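Local coordinates for coiled-coil and C2 domain-containing protein 1-like (Drosophila melanogaster, PDB 6EI6) that binds monophosphorylated phosphatidylinositols and regulates endosomal protein sorting through the ESCRT pathway, being required for full activity of the ESCRT-III component shrub, at residues A[138-147]-A[191-200]. Numbering follows the deposited sequence.
Sequences VDTYVRVEFP and HGVKFEIYSR. With SO4 (sulfate ion), chain C; SO4 (sulfate ion), chain D.
Tyr141 and Tyr198 form a hydrogen-bonded pair between the antiparallel strands 140-145 and 192-199, and illustrate how one face of a C2-domain sheet is built differently from the other. Backbone N-H...O=C bonds join Tyr141 to Tyr198, Arg143 to Glu196 and Glu145 to Lys194, each pair in both directions.

On the face these residues share, the aromatic rings are nearly parallel (11°) but slid apart, and CB of Tyr198 makes a CH-pi contact over the Tyr141 ring, 3.4 Å from Tyr141 CZ. Tyr141 CG sits between the backbone N and the carbonyl carbon (chi1 69°), which brings the ring back toward strand 192-199, while its OH is hydrogen-bonded to Asp207 OD2. Arg143 lays CD 3.7 Å from Tyr198 CE2. Tyr198 OH reaches Glu196 OE1 (3.3 Å) from above the carboxylate plane. Replacing Tyr198 by alanine is likely to leave the Arg143 CG and CD carbons without their ring neighbour and Glu196 OE1 without the hydroxyl.

The other face is largely apolar: Val144 CG2 lies 3.8 Å from Phe195 CD2, and Val142 runs alongside Ile197.

That layer packs against strands 119-128 and 241-249 of the second sheet, forming the sandwich core, while strands 155-157 and 208-216 flank the pair.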
loop_
_atom_site.group_PDB
_atom_site.type_symbol
_atom_site.label_atom_id
_atom_site.label_comp_id
_atom_site.label_asym_id
_atom_site.label_seq_id
_atom_site.Cartn_x
_atom_site.Cartn_y
_atom_site.Cartn_z
ATOM N N VAL A 138 3.582 23.875 -21.123
ATOM C CA VAL A 138 2.690 22.737 -21.037
ATOM C C VAL A 138 1.836 22.990 -19.794
ATOM O O VAL A 138 2.359 23.361 -18.735
ATOM C CB VAL A 138 3.474 21.414 -20.989
ATOM C CG1 VAL A 138 4.079 21.131 -19.616
ATOM C CG2 VAL A 138 2.626 20.274 -21.505
ATOM N N ASP A 139 0.518 22.971 -19.973
ATOM C CA ASP A 139 -0.430 23.104 -18.877
ATOM C C ASP A 139 -1.075 21.745 -18.696
ATOM O O ASP A 139 -1.468 21.110 -19.683
ATOM C CB ASP A 139 -1.503 24.166 -19.150
ATOM C CG ASP A 139 -0.929 25.556 -19.318
ATOM O OD1 ASP A 139 0.137 25.841 -18.731
ATOM O OD2 ASP A 139 -1.552 26.379 -20.035
ATOM N N THR A 140 -1.172 21.291 -17.447
ATOM C CA THR A 140 -1.579 19.918 -17.192
ATOM C C THR A 140 -2.601 19.870 -16.072
ATOM O O THR A 140 -2.679 20.759 -15.222
ATOM C CB THR A 140 -0.381 19.032 -16.846
ATOM O OG1 THR A 140 0.529 19.783 -16.038
ATOM C CG2 THR A 140 0.335 18.604 -18.105
ATOM N N TYR A 141 -3.402 18.813 -16.109
ATOM C CA TYR A 141 -4.319 18.456 -15.041
ATOM C C TYR A 141 -4.476 16.939 -15.085
ATOM O O TYR A 141 -4.163 16.298 -16.093
ATOM C CB TYR A 141 -5.661 19.199 -15.180
ATOM C CG TYR A 141 -6.486 18.755 -16.358
ATOM C CD1 TYR A 141 -6.294 19.313 -17.621
ATOM C CD2 TYR A 141 -7.447 17.768 -16.218
ATOM C CE1 TYR A 141 -7.040 18.895 -18.708
ATOM C CE2 TYR A 141 -8.191 17.343 -17.300
ATOM C CZ TYR A 141 -7.981 17.912 -18.546
ATOM O OH TYR A 141 -8.730 17.474 -19.619
ATOM N N VAL A 142 -4.936 16.357 -13.979
ATOM C CA VAL A 142 -5.016 14.906 -13.831
ATOM C C VAL A 142 -6.449 14.528 -13.483
ATOM O O VAL A 142 -7.037 15.103 -12.565
ATOM C CB VAL A 142 -4.034 14.392 -12.755
ATOM C CG1 VAL A 142 -3.994 12.875 -12.737
ATOM C CG2 VAL A 142 -2.645 14.972 -12.962
ATOM N N ARG A 143 -7.012 13.581 -14.229
ATOM C CA ARG A 143 -8.299 12.986 -13.908
ATOM C C ARG A 143 -8.103 11.724 -13.082
ATOM O O ARG A 143 -7.203 10.924 -13.357
ATOM C CB ARG A 143 -9.064 12.615 -15.172
ATOM C CG ARG A 143 -9.361 13.760 -16.098
ATOM C CD ARG A 143 -10.401 13.337 -17.145
ATOM N NE ARG A 143 -10.794 14.456 -17.994
ATOM C CZ ARG A 143 -11.562 15.472 -17.597
ATOM N NH1 ARG A 143 -12.029 15.530 -16.348
ATOM N NH2 ARG A 143 -11.858 16.442 -18.457
ATOM N N VAL A 144 -8.969 11.534 -12.089
ATOM C CA VAL A 144 -8.904 10.400 -11.177
ATOM C C VAL A 144 -10.203 9.627 -11.298
ATOM O O VAL A 144 -11.286 10.215 -11.236
ATOM C CB VAL A 144 -8.683 10.848 -9.724
ATOM C CG1 VAL A 144 -8.683 9.621 -8.794
ATOM C CG2 VAL A 144 -7.385 11.667 -9.598
ATOM N N GLU A 145 -10.096 8.320 -11.467
ATOM C CA GLU A 145 -11.249 7.448 -11.614
ATOM C C GLU A 145 -11.120 6.310 -10.609
ATOM O O GLU A 145 -10.191 5.503 -10.699
ATOM C CB GLU A 145 -11.337 6.921 -13.043
ATOM C CG GLU A 145 -12.488 5.970 -13.284
ATOM C CD GLU A 145 -12.737 5.757 -14.747
ATOM O OE1 GLU A 145 -11.920 6.236 -15.560
ATOM O OE2 GLU A 145 -13.741 5.104 -15.088
ATOM N N PHE A 146 -12.036 6.261 -9.644
ATOM C CA PHE A 146 -12.018 5.272 -8.568
ATOM C C PHE A 146 -13.246 4.376 -8.687
ATOM O O PHE A 146 -14.376 4.885 -8.631
ATOM C CB PHE A 146 -11.990 5.970 -7.197
ATOM C CG PHE A 146 -11.935 5.013 -6.046
ATOM C CD1 PHE A 146 -13.066 4.314 -5.644
ATOM C CD2 PHE A 146 -10.740 4.777 -5.393
ATOM C CE1 PHE A 146 -13.005 3.400 -4.614
ATOM C CE2 PHE A 146 -10.673 3.862 -4.357
ATOM C CZ PHE A 146 -11.806 3.175 -3.966
ATOM N N PRO A 147 -13.103 3.056 -8.799
ATOM C CA PRO A 147 -14.285 2.211 -9.026
ATOM C C PRO A 147 -15.203 2.173 -7.808
ATOM O O PRO A 147 -14.743 2.091 -6.668
ATOM C CB PRO A 147 -13.686 0.828 -9.326
ATOM C CG PRO A 147 -12.369 0.828 -8.660
ATOM C CD PRO A 147 -11.871 2.264 -8.631
ATOM N N HIS A 191 -8.695 -4.620 -8.279
ATOM C CA HIS A 191 -8.875 -3.463 -9.153
ATOM C C HIS A 191 -8.008 -2.308 -8.664
ATOM O O HIS A 191 -7.237 -2.440 -7.709
ATOM C CB HIS A 191 -10.364 -3.099 -9.230
ATOM C CG HIS A 191 -11.212 -4.190 -9.822
ATOM N ND1 HIS A 191 -10.928 -4.786 -11.036
ATOM C CD2 HIS A 191 -12.329 -4.800 -9.361
ATOM C CE1 HIS A 191 -11.836 -5.710 -11.298
ATOM N NE2 HIS A 191 -12.700 -5.737 -10.299
ATOM N N GLY A 192 -8.125 -1.170 -9.342
ATOM C CA GLY A 192 -7.220 -0.072 -9.098
ATOM C C GLY A 192 -7.858 1.274 -9.370
ATOM O O GLY A 192 -9.029 1.377 -9.742
ATOM N N VAL A 193 -7.054 2.316 -9.158
ATOM C CA VAL A 193 -7.403 3.709 -9.406
ATOM C C VAL A 193 -6.671 4.171 -10.662
ATOM O O VAL A 193 -5.463 3.940 -10.792
ATOM C CB VAL A 193 -6.998 4.581 -8.206
ATOM C CG1 VAL A 193 -7.453 6.002 -8.402
ATOM C CG2 VAL A 193 -7.546 3.984 -6.926
ATOM N N LYS A 194 -7.385 4.847 -11.566
ATOM C CA LYS A 194 -6.841 5.289 -12.847
ATOM C C LYS A 194 -6.537 6.784 -12.798
ATOM O O LYS A 194 -7.393 7.580 -12.407
ATOM C CB LYS A 194 -7.827 4.973 -13.979
ATOM C CG LYS A 194 -7.332 5.308 -15.416
ATOM C CD LYS A 194 -8.486 5.284 -16.470
ATOM C CE LYS A 194 -8.678 3.906 -17.101
ATOM N NZ LYS A 194 -9.958 3.804 -17.863
ATOM N N PHE A 195 -5.319 7.165 -13.189
ATOM C CA PHE A 195 -4.907 8.565 -13.271
ATOM C C PHE A 195 -4.613 8.906 -14.725
ATOM O O PHE A 195 -3.710 8.318 -15.325
ATOM C CB PHE A 195 -3.662 8.838 -12.429
ATOM C CG PHE A 195 -3.856 8.600 -10.976
ATOM C CD1 PHE A 195 -3.729 7.320 -10.442
ATOM C CD2 PHE A 195 -4.182 9.650 -10.133
ATOM C CE1 PHE A 195 -3.938 7.094 -9.109
ATOM C CE2 PHE A 195 -4.375 9.433 -8.788
ATOM C CZ PHE A 195 -4.253 8.145 -8.273
ATOM N N GLU A 196 -5.331 9.875 -15.283
ATOM C CA GLU A 196 -5.103 10.309 -16.661
ATOM C C GLU A 196 -4.508 11.709 -16.662
ATOM O O GLU A 196 -5.093 12.630 -16.094
ATOM C CB GLU A 196 -6.394 10.247 -17.467
ATOM C CG GLU A 196 -6.819 8.824 -17.696
ATOM C CD GLU A 196 -8.183 8.712 -18.329
ATOM O OE1 GLU A 196 -8.816 9.762 -18.533
ATOM O OE2 GLU A 196 -8.626 7.576 -18.620
ATOM N N ILE A 197 -3.333 11.859 -17.266
ATOM C CA ILE A 197 -2.619 13.128 -17.268
ATOM C C ILE A 197 -2.891 13.833 -18.598
ATOM O O ILE A 197 -2.635 13.282 -19.675
ATOM C CB ILE A 197 -1.118 12.928 -17.031
ATOM C CG1 ILE A 197 -0.876 12.324 -15.647
ATOM C CG2 ILE A 197 -0.403 14.257 -17.112
ATOM C CD1 ILE A 197 -0.827 10.792 -15.620
ATOM N N TYR A 198 -3.440 15.042 -18.534
ATOM C CA TYR A 198 -3.878 15.743 -19.733
ATOM C C TYR A 198 -3.162 17.077 -19.863
ATOM O O TYR A 198 -2.967 17.786 -18.864
ATOM C CB TYR A 198 -5.376 15.994 -19.719
ATOM C CG TYR A 198 -6.234 14.821 -20.124
ATOM C CD1 TYR A 198 -6.559 14.594 -21.452
ATOM C CD2 TYR A 198 -6.761 13.964 -19.176
ATOM C CE1 TYR A 198 -7.365 13.529 -21.818
ATOM C CE2 TYR A 198 -7.573 12.909 -19.544
ATOM C CZ TYR A 198 -7.864 12.697 -20.859
ATOM O OH TYR A 198 -8.672 11.635 -21.207
ATOM N N SER A 199 -2.765 17.412 -21.096
ATOM C CA SER A 199 -2.326 18.770 -21.415
ATOM C C SER A 199 -3.535 19.592 -21.846
ATOM O O SER A 199 -4.443 19.075 -22.513
ATOM C CB SER A 199 -1.269 18.779 -22.521
ATOM O OG SER A 199 -1.858 18.465 -23.772
ATOM N N ARG A 200 -3.553 20.868 -21.444
ATOM C CA ARG A 200 -4.707 21.743 -21.682
ATOM C C ARG A 200 -4.540 22.418 -23.037
ATOM O O ARG A 200 -3.793 23.393 -23.169
ATOM C CB ARG A 200 -4.846 22.774 -20.568
ATOM C CG ARG A 200 -6.245 23.348 -20.396
ATOM C CD ARG A 200 -6.305 24.811 -20.842
ATOM N NE ARG A 200 -5.362 25.689 -20.131
ATOM C CZ ARG A 200 -5.649 26.402 -19.034
ATOM N NH1 ARG A 200 -6.873 26.361 -18.496
ATOM N NH2 ARG A 200 -4.707 27.167 -18.472
HETATM S S SO4 C . -8.669 -2.309 -12.915
HETATM O O1 SO4 C . -9.609 -1.504 -12.115
HETATM O O2 SO4 C . -9.134 -3.702 -13.022
HETATM O O3 SO4 C . -7.340 -2.274 -12.278
HETATM O O4 SO4 C . -8.606 -1.744 -14.269
HETATM S S SO4 D . -15.529 17.798 -17.221
HETATM O O1 SO4 D . -14.342 18.118 -16.421
HETATM O O2 SO4 D . -16.212 16.633 -16.642
HETATM O O3 SO4 D . -16.445 18.949 -17.236
HETATM O O4 SO4 D . -15.118 17.494 -18.594
#